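Local structure of B12-binding domain-containing protein (6WTE) at residues S251-M256 / N298-L303; N283-I288 / L303-Y308. The protein binds cobalamin and a [4Fe-4S] cluster and acts as a methyltransferase of the radical S-adenosylmethionine family that probably works by a non-radical route. All blocks are in the same frame, centred on the assembly; numbering follows the deposited sequence.

Interaction 1 (S251-M256 / N298-L303); sequences SVVDEM and NPLNRL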
ATOM      1  N   SER A 251      -5.970  21.928   6.040  1.00 13.04           N
ATOM      2  CA  SER A 251      -6.478  21.255   4.848  1.00 13.00           C
ATOM      3  C   SER A 251      -6.838  19.806   5.143  1.00 13.82           C
ATOM      4  O   SER A 251      -7.873  19.312   4.677  1.00 12.85           O
ATOM      5  CB  SER A 251      -5.451  21.328   3.715  1.00 14.77           C
ATOM      6  OG  SER A 251      -5.200  22.676   3.345  1.00 17.76           O
ATOM      7  N   VAL A 252      -5.991  19.105   5.905  1.00 12.10           N
ATOM      8  CA  VAL A 252      -6.297  17.725   6.283  1.00 11.50           C
ATOM      9  C   VAL A 252      -7.616  17.663   7.045  1.00 11.71           C
ATOM     10  O   VAL A 252      -8.494  16.850   6.735  1.00 11.61           O
ATOM     11  CB  VAL A 252      -5.152  17.121   7.115  1.00 11.70           C
ATOM     12  CG1 VAL A 252      -5.458  15.679   7.449  1.00 11.41           C
ATOM     13  CG2 VAL A 252      -3.838  17.210   6.362  1.00 11.80           C
ATOM     14  N   VAL A 253      -7.772  18.513   8.064  1.00 13.28           N
ATOM     15  CA  VAL A 253      -8.981  18.431   8.875  1.00 12.28           C
ATOM     16  C   VAL A 253     -10.205  18.877   8.074  1.00 13.40           C
ATOM     17  O   VAL A 253     -11.296  18.322   8.242  1.00 14.63           O
ATOM     18  CB  VAL A 253      -8.824  19.230  10.183  1.00 12.86           C
ATOM     19  CG1 VAL A 253     -10.047  19.030  11.060  1.00 14.20           C
ATOM     20  CG2 VAL A 253      -7.560  18.779  10.929  1.00 12.40           C
ATOM     21  N   ASP A 254     -10.050  19.878   7.193  1.00 13.40           N
ATOM     22  CA  ASP A 254     -11.141  20.241   6.282  1.00 14.32           C
ATOM     23  C   ASP A 254     -11.617  19.032   5.482  1.00 13.15           C
ATOM     24  O   ASP A 254     -12.826  18.812   5.321  1.00 14.66           O
ATOM     25  CB  ASP A 254     -10.696  21.335   5.302  1.00 14.29           C
ATOM     26  CG  ASP A 254     -10.759  22.737   5.886  1.00 17.29           C
ATOM     27  OD1 ASP A 254     -11.161  22.910   7.057  1.00 16.73           O
ATOM     28  OD2 ASP A 254     -10.416  23.680   5.139  1.00 21.25           O
ATOM     29  N   GLU A 255     -10.671  18.248   4.960  1.00 12.67           N
ATOM     30  CA  GLU A 255     -11.019  17.066   4.178  1.00 12.92           C
ATOM     31  C   GLU A 255     -11.724  16.016   5.027  1.00 12.07           C
ATOM     32  O   GLU A 255     -12.723  15.428   4.592  1.00 12.30           O
ATOM     33  CB  GLU A 255      -9.758  16.481   3.550  1.00 13.02           C
ATOM     34  CG  GLU A 255     -10.002  15.284   2.657  1.00 13.58           C
ATOM     35  CD  GLU A 255      -8.747  14.886   1.904  1.00 15.18           C
ATOM     36  OE1 GLU A 255      -7.840  15.737   1.798  1.00 12.38           O
ATOM     37  OE2 GLU A 255      -8.669  13.738   1.427  1.00 12.25           O
ATOM     38  N   MET A 256     -11.204  15.752   6.231  1.00 11.79           N
ATOM     39  CA  MET A 256     -11.864  14.816   7.135  1.00 13.90           C
ATOM     40  C   MET A 256     -13.264  15.289   7.481  1.00 13.36           C
ATOM     41  O   MET A 256     -14.195  14.483   7.567  1.00 12.72           O
ATOM     42  CB  MET A 256     -11.042  14.641   8.411  1.00 12.47           C
ATOM     43  CG  MET A 256      -9.664  14.077   8.157  1.00 11.31           C
ATOM     44  SD  MET A 256      -8.666  14.018   9.653  1.00 14.26           S
ATOM     45  CE  MET A 256      -9.454  12.664  10.527  1.00 16.04           C
ATOM     46  N   ASN A 298     -20.531  20.005  14.427  1.00 19.97           N
ATOM     47  CA  ASN A 298     -19.462  19.631  13.514  1.00 20.07           C
ATOM     48  C   ASN A 298     -19.464  18.114  13.353  1.00 17.86           C
ATOM     49  O   ASN A 298     -19.425  17.389  14.361  1.00 18.00           O
ATOM     50  CB  ASN A 298     -18.113  20.129  14.030  1.00 19.75           C
ATOM     51  CG  ASN A 298     -16.998  19.968  13.007  1.00 19.49           C
ATOM     52  OD1 ASN A 298     -16.800  18.890  12.453  1.00 18.48           O
ATOM     53  ND2 ASN A 298     -16.279  21.052  12.741  1.00 17.34           N
ATOM     54  N   PRO A 299     -19.538  17.596  12.122  1.00 19.86           N
ATOM     55  CA  PRO A 299     -19.658  16.141  11.937  1.00 17.57           C
ATOM     56  C   PRO A 299     -18.449  15.365  12.412  1.00 18.82           C
ATOM     57  O   PRO A 299     -18.544  14.139  12.552  1.00 17.22           O
ATOM     58  CB  PRO A 299     -19.852  15.993  10.420  1.00 19.38           C
ATOM     59  CG  PRO A 299     -19.212  17.210   9.846  1.00 20.86           C
ATOM     60  CD  PRO A 299     -19.492  18.312  10.834  1.00 16.31           C
ATOM     61  N   LEU A 300     -17.317  16.030  12.650  1.00 16.72           N
ATOM     62  CA  LEU A 300     -16.175  15.366  13.266  1.00 17.46           C
ATOM     63  C   LEU A 300     -16.491  14.843  14.659  1.00 18.28           C
ATOM     64  O   LEU A 300     -15.717  14.038  15.189  1.00 15.77           O
ATOM     65  CB  LEU A 300     -14.984  16.321  13.338  1.00 15.85           C
ATOM     66  CG  LEU A 300     -14.341  16.716  12.009  1.00 15.67           C
ATOM     67  CD1 LEU A 300     -13.288  17.786  12.228  1.00 19.11           C
ATOM     68  CD2 LEU A 300     -13.738  15.507  11.323  1.00 13.69           C
ATOM     69  N   ASN A 301     -17.595  15.276  15.270  1.00 19.42           N
ATOM     70  CA  ASN A 301     -17.974  14.715  16.556  1.00 18.30           C
ATOM     71  C   ASN A 301     -18.410  13.259  16.460  1.00 23.41           C
ATOM     72  O   ASN A 301     -18.522  12.596  17.496  1.00 23.43           O
ATOM     73  CB  ASN A 301     -19.067  15.564  17.196  1.00 17.62           C
ATOM     74  CG  ASN A 301     -18.503  16.782  17.892  1.00 22.35           C
ATOM     75  OD1 ASN A 301     -17.897  16.668  18.957  1.00 22.17           O
ATOM     76  ND2 ASN A 301     -18.691  17.952  17.292  1.00 22.05           N
ATOM     77  N   ARG A 302     -18.644  12.741  15.254  1.00 18.84           N
ATOM     78  CA  ARG A 302     -18.924  11.325  15.061  1.00 16.88           C
ATOM     79  C   ARG A 302     -17.770  10.601  14.371  1.00 18.25           C
ATOM     80  O   ARG A 302     -17.939   9.460  13.929  1.00 15.63           O
ATOM     81  CB  ARG A 302     -20.224  11.150  14.269  1.00 19.40           C
ATOM     82  CG  ARG A 302     -21.453  11.701  15.000  1.00 21.89           C
ATOM     83  CD  ARG A 302     -22.751  11.484  14.226  1.00 26.90           C
ATOM     84  NE  ARG A 302     -22.741  12.167  12.938  1.00 32.54           N
ATOM     85  CZ  ARG A 302     -22.957  13.469  12.778  1.00 36.16           C
ATOM     86  NH1 ARG A 302     -23.197  14.243  13.831  1.00 40.68           N
ATOM     87  NH2 ARG A 302     -22.926  14.003  11.564  1.00 39.38           N
ATOM     88  N   LEU A 303     -16.597  11.229  14.292  1.00 13.80           N
ATOM     89  CA  LEU A 303     -15.443  10.611  13.644  1.00 15.22           C
ATOM     90  C   LEU A 303     -15.028   9.331  14.358  1.00 17.72           C
ATOM     91  O   LEU A 303     -15.026   9.254  15.587  1.00 14.69           O
ATOM     92  CB  LEU A 303     -14.271  11.592  13.620  1.00 14.66           C
ATOM     93  CG  LEU A 303     -12.916  11.039  13.164  1.00 16.15           C
ATOM     94  CD1 LEU A 303     -12.953  10.689  11.680  1.00 13.78           C
ATOM     95  CD2 LEU A 303     -11.799  12.033  13.467  1.00 15.55           C
TER
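Leu300 packs against Val253 and Met256, and Leu303 against Met256, all by apolar contact. The two methyls of Leu300 divide the work: CD1 lies 3.7 Å from CG1 of Val253, the two side chains crossing at about a right angle, whereas CD2 approaches the end of the helical segment, 3.9 Å from the carbonyl carbon of Met256 and 4.1 Å from its CB. Val253 can offer CG1 because that methyl stands anti to its backbone N (chi1 -175°). Further along, Met256 reaches Leu303 with its terminal methyl, CE to CD2 at 3.8 Å; the chain is extended at chi2 and bent at chi3 (73°), which turns CE off the line of CB, CG and SD. All four residues are buried.

Here helix 249-261 meets the turn that leads from helix 278-294 into strand 304-309, within the radical SAM core, at the end of the helix-to-strand connection.

No hydrogen bond crosses between the segments; the polar bonds instead shape the 3-10 turn that presents Leu300. Asn298 OD1 accepts from Leu300 N at 2.9 Å, in the carbonyl plane and on a lone pair, forming an Asx turn. The backbone O of Asn298 is gripped twice by Asn301, by its N at 2.9 Å and by its side-chain ND2 at 3.1 Å. Outside the pair, Asn298 ND2 bonds to Glu257 OE1, tying the turn to the same helix, and Gln267 NE2 donates to Met256 O.

Interaction 2 (N283-I288 / L303-Y308); sequences NLLREI and LRLWVY
Leu285 and Leu305 meet through one methyl each, CD2 to CD2 at 4.1 Å, their side chains inclined to one another. One helical turn further on, Ile288 turns its branch methyl CG2 to CD2 of Leu303 at 4.0 Å, and this pair crosses at about a right angle. At these separations the methyls are in ordinary van der Waals contact, and no hydrogen bond links the two segments.

The torsions account for which branch is used. In Ile288, with CG2 anti to the backbone N (chi1 -65°, measured to CG1), this methyl makes the closest approach to Leu303. Leu285 starts with a CA-CB bond that does not aim at the strand; with CD1 anti to CA (chi2 171°), it is the other methyl, CD2, that is turned to Leu305. Leu303, just before the strand, and Leu305, within it, are two residues apart and both direct their CB atoms at the helix, which shows that the alternation of the strand already holds at its entry.

These elements belong to the beta-alpha-beta unit of strand 266-269, helix 278-294 and strand 304-309, in which the helix packs against the parallel strands of the radical SAM core sheet. Backbone spacing agrees with helix-on-sheet packing: Ile288 CA is 9.4 Å from Leu303 CA, and Leu285 CA is 10.3 Å from Leu305 CA.

Beyond the first shell, Phe318, Leu322 and Ala325 of helix 316-325 touch Leu285, while Thr269 of the adjoining strand touches Leu305. The backbone of Leu305 is hydrogen-bonded to Gly326 and Arg328, and that of Arg304 to Leu265 and Gln267, which fixes the strand between its two neighbours. The side chain of Leu305 lies about 11 Å from the bound cobalamin.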
ATOM      1  N   ASN A 283      -0.265  17.674  16.394  1.00 15.41           N
ATOM      2  CA  ASN A 283      -0.927  18.920  16.016  1.00 16.11           C
ATOM      3  C   ASN A 283      -2.224  18.650  15.261  1.00 14.98           C
ATOM      4  O   ASN A 283      -3.220  19.370  15.435  1.00 14.42           O
ATOM      5  CB  ASN A 283       0.009  19.777  15.159  1.00 15.84           C
ATOM      6  CG  ASN A 283       1.074  20.475  15.974  1.00 17.51           C
ATOM      7  OD1 ASN A 283       0.909  20.696  17.173  1.00 22.01           O
ATOM      8  ND2 ASN A 283       2.176  20.836  15.323  1.00 20.63           N
ATOM      9  N   LEU A 284      -2.229  17.622  14.412  1.00 14.06           N
ATOM     10  CA  LEU A 284      -3.443  17.257  13.690  1.00 11.92           C
ATOM     11  C   LEU A 284      -4.550  16.840  14.653  1.00 12.05           C
ATOM     12  O   LEU A 284      -5.699  17.281  14.527  1.00 12.26           O
ATOM     13  CB  LEU A 284      -3.143  16.125  12.715  1.00 14.70           C
ATOM     14  CG  LEU A 284      -4.341  15.778  11.833  1.00 16.05           C
ATOM     15  CD1 LEU A 284      -4.543  16.885  10.816  1.00 17.10           C
ATOM     16  CD2 LEU A 284      -4.126  14.439  11.151  1.00 16.70           C
ATOM     17  N   LEU A 285      -4.223  15.967  15.613  1.00 12.57           N
ATOM     18  CA  LEU A 285      -5.224  15.511  16.570  1.00 13.51           C
ATOM     19  C   LEU A 285      -5.747  16.672  17.405  1.00 14.94           C
ATOM     20  O   LEU A 285      -6.956  16.779  17.647  1.00 13.38           O
ATOM     21  CB  LEU A 285      -4.632  14.418  17.460  1.00 14.99           C
ATOM     22  CG  LEU A 285      -4.220  13.159  16.690  1.00 15.17           C
ATOM     23  CD1 LEU A 285      -3.436  12.212  17.595  1.00 14.68           C
ATOM     24  CD2 LEU A 285      -5.436  12.459  16.097  1.00 14.22           C
ATOM     25  N   ARG A 286      -4.853  17.571  17.823  1.00 15.29           N
ATOM     26  CA  ARG A 286      -5.275  18.750  18.571  1.00 13.90           C
ATOM     27  C   ARG A 286      -6.284  19.578  17.781  1.00 15.65           C
ATOM     28  O   ARG A 286      -7.266  20.074  18.345  1.00 16.49           O
ATOM     29  CB  ARG A 286      -4.060  19.602  18.943  1.00 14.06           C
ATOM     30  CG  ARG A 286      -3.142  18.974  19.993  1.00 18.21           C
ATOM     31  CD  ARG A 286      -2.035  19.935  20.411  1.00 20.85           C
ATOM     32  NE  ARG A 286      -1.091  19.299  21.328  1.00 27.55           N
ATOM     33  CZ  ARG A 286       0.130  18.901  20.987  1.00 24.61           C
ATOM     34  NH1 ARG A 286       0.575  19.089  19.749  1.00 23.84           N
ATOM     35  NH2 ARG A 286       0.913  18.324  21.889  1.00 32.57           N
ATOM     36  N   GLU A 287      -6.054  19.753  16.476  1.00 13.34           N
ATOM     37  CA  GLU A 287      -7.000  20.520  15.669  1.00 15.18           C
ATOM     38  C   GLU A 287      -8.333  19.793  15.534  1.00 14.24           C
ATOM     39  O   GLU A 287      -9.396  20.427  15.577  1.00 14.76           O
ATOM     40  CB  GLU A 287      -6.396  20.822  14.296  1.00 14.51           C
ATOM     41  CG  GLU A 287      -7.344  21.531  13.339  1.00 15.64           C
ATOM     42  CD  GLU A 287      -7.770  22.903  13.828  1.00 20.40           C
ATOM     43  OE1 GLU A 287      -7.144  23.444  14.769  1.00 22.27           O
ATOM     44  OE2 GLU A 287      -8.740  23.450  13.262  1.00 21.52           O
ATOM     45  N   ILE A 288      -8.303  18.466  15.384  1.00 13.04           N
ATOM     46  CA  ILE A 288      -9.547  17.701  15.315  1.00 13.67           C
ATOM     47  C   ILE A 288     -10.343  17.880  16.600  1.00 13.39           C
ATOM     48  O   ILE A 288     -11.560  18.112  16.581  1.00 13.67           O
ATOM     49  CB  ILE A 288      -9.255  16.215  15.051  1.00 12.53           C
ATOM     50  CG1 ILE A 288      -8.630  16.017  13.667  1.00 12.18           C
ATOM     51  CG2 ILE A 288     -10.533  15.405  15.175  1.00 14.25           C
ATOM     52  CD1 ILE A 288      -8.177  14.591  13.437  1.00 11.80           C
ATOM     53  N   LEU A 303     -16.597  11.229  14.292  1.00 13.80           N
ATOM     54  CA  LEU A 303     -15.443  10.611  13.644  1.00 15.22           C
ATOM     55  C   LEU A 303     -15.028   9.331  14.358  1.00 17.72           C
ATOM     56  O   LEU A 303     -15.026   9.254  15.587  1.00 14.69           O
ATOM     57  CB  LEU A 303     -14.271  11.592  13.620  1.00 14.66           C
ATOM     58  CG  LEU A 303     -12.916  11.039  13.164  1.00 16.15           C
ATOM     59  CD1 LEU A 303     -12.953  10.689  11.680  1.00 13.78           C
ATOM     60  CD2 LEU A 303     -11.799  12.033  13.467  1.00 15.55           C
ATOM     61  N   ARG A 304     -14.694   8.313  13.575  1.00 14.18           N
ATOM     62  CA  ARG A 304     -14.137   7.068  14.093  1.00 12.59           C
ATOM     63  C   ARG A 304     -12.834   6.846  13.335  1.00 16.71           C
ATOM     64  O   ARG A 304     -12.854   6.410  12.182  1.00 13.49           O
ATOM     65  CB  ARG A 304     -15.120   5.913  13.926  1.00 13.86           C
ATOM     66  CG  ARG A 304     -16.435   6.155  14.668  1.00 18.60           C
ATOM     67  CD  ARG A 304     -17.358   4.947  14.640  1.00 22.89           C
ATOM     68  NE  ARG A 304     -17.950   4.703  13.323  1.00 23.65           N
ATOM     69  CZ  ARG A 304     -19.149   5.134  12.938  1.00 20.64           C
ATOM     70  NH1 ARG A 304     -19.906   5.848  13.759  1.00 26.56           N
ATOM     71  NH2 ARG A 304     -19.596   4.849  11.721  1.00 21.71           N
ATOM     72  N   LEU A 305     -11.710   7.167  13.973  1.00 14.80           N
ATOM     73  CA  LEU A 305     -10.414   7.219  13.308  1.00 12.20           C
ATOM     74  C   LEU A 305      -9.667   5.909  13.505  1.00 13.46           C
ATOM     75  O   LEU A 305      -9.586   5.392  14.626  1.00 13.18           O
ATOM     76  CB  LEU A 305      -9.576   8.380  13.844  1.00 14.06           C
ATOM     77  CG  LEU A 305      -8.253   8.663  13.134  1.00 16.07           C
ATOM     78  CD1 LEU A 305      -8.504   9.053  11.688  1.00 15.62           C
ATOM     79  CD2 LEU A 305      -7.520   9.772  13.873  1.00 21.05           C
ATOM     80  N   TRP A 306      -9.094   5.394  12.422  1.00 11.91           N
ATOM     81  CA  TRP A 306      -8.330   4.155  12.442  1.00 10.85           C
ATOM     82  C   TRP A 306      -6.940   4.471  11.920  1.00 14.07           C
ATOM     83  O   TRP A 306      -6.800   4.990  10.811  1.00 15.07           O
ATOM     84  CB  TRP A 306      -9.018   3.079  11.599  1.00 11.07           C
ATOM     85  CG  TRP A 306     -10.437   2.833  12.045  1.00 12.64           C
ATOM     86  CD1 TRP A 306     -11.554   3.515  11.647  1.00 13.45           C
ATOM     87  CD2 TRP A 306     -10.879   1.855  12.991  1.00 13.33           C
ATOM     88  NE1 TRP A 306     -12.666   3.017  12.289  1.00 14.52           N
ATOM     89  CE2 TRP A 306     -12.275   2.001  13.124  1.00 12.31           C
ATOM     90  CE3 TRP A 306     -10.228   0.876  13.749  1.00 14.06           C
ATOM     91  CZ2 TRP A 306     -13.031   1.192  13.969  1.00 15.87           C
ATOM     92  CZ3 TRP A 306     -10.985   0.077  14.591  1.00 16.56           C
ATOM     93  CH2 TRP A 306     -12.371   0.238  14.692  1.00 13.74           C
ATOM     94  N   VAL A 307      -5.918   4.190  12.726  1.00 12.62           N
ATOM     95  CA  VAL A 307      -4.562   4.615  12.393  1.00  9.94           C
ATOM     96  C   VAL A 307      -3.632   3.408  12.367  1.00 13.49           C
ATOM     97  O   VAL A 307      -3.917   2.350  12.934  1.00 12.97           O
ATOM     98  CB  VAL A 307      -4.028   5.693  13.368  1.00 14.56           C
ATOM     99  CG1 VAL A 307      -4.955   6.906  13.388  1.00 16.15           C
ATOM    100  CG2 VAL A 307      -3.851   5.127  14.796  1.00 10.19           C
ATOM    101  N   TYR A 308      -2.513   3.578  11.662  1.00 11.22           N
ATOM    102  CA  TYR A 308      -1.453   2.582  11.573  1.00 16.90           C
ATOM    103  C   TYR A 308      -0.176   3.214  12.101  1.00 16.04           C
ATOM    104  O   TYR A 308       0.184   4.321  11.686  1.00 14.83           O
ATOM    105  CB  TYR A 308      -1.241   2.091  10.132  1.00 19.81           C
ATOM    106  CG  TYR A 308      -0.322   0.890  10.068  1.00 20.32           C
ATOM    107  CD1 TYR A 308       1.058   1.040  10.007  1.00 24.97           C
ATOM    108  CD2 TYR A 308      -0.840  -0.400  10.095  1.00 21.09           C
ATOM    109  CE1 TYR A 308       1.897  -0.059   9.969  1.00 23.38           C
ATOM    110  CE2 TYR A 308      -0.013  -1.500  10.053  1.00 22.32           C
ATOM    111  CZ  TYR A 308       1.352  -1.325   9.992  1.00 24.77           C
ATOM    112  OH  TYR A 308       2.176  -2.424   9.948  1.00 28.19           O
TER

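Interactions 1 and 2 lie about 9 Å apart between centres and share Leu303, where the turn 298-303 passes into strand 304-309. Along the chain their segments alternate: 251-256, then 283-288, then 298-303 running into 303-308. The two helical segments also touch directly, with Val253 CG2 3.6 Å from Leu284 CD1 and Met256 CE 3.7 Å from Ile288 CD1. Helices 249-261 and 278-294 are thereby joined with the start of strand 304-309 in one continuous apolar layer of the radical SAM core. The side chains of Leu303 and Leu305 lie about 12 and 11 Å from the bound cobalamin, near its site but without touching it.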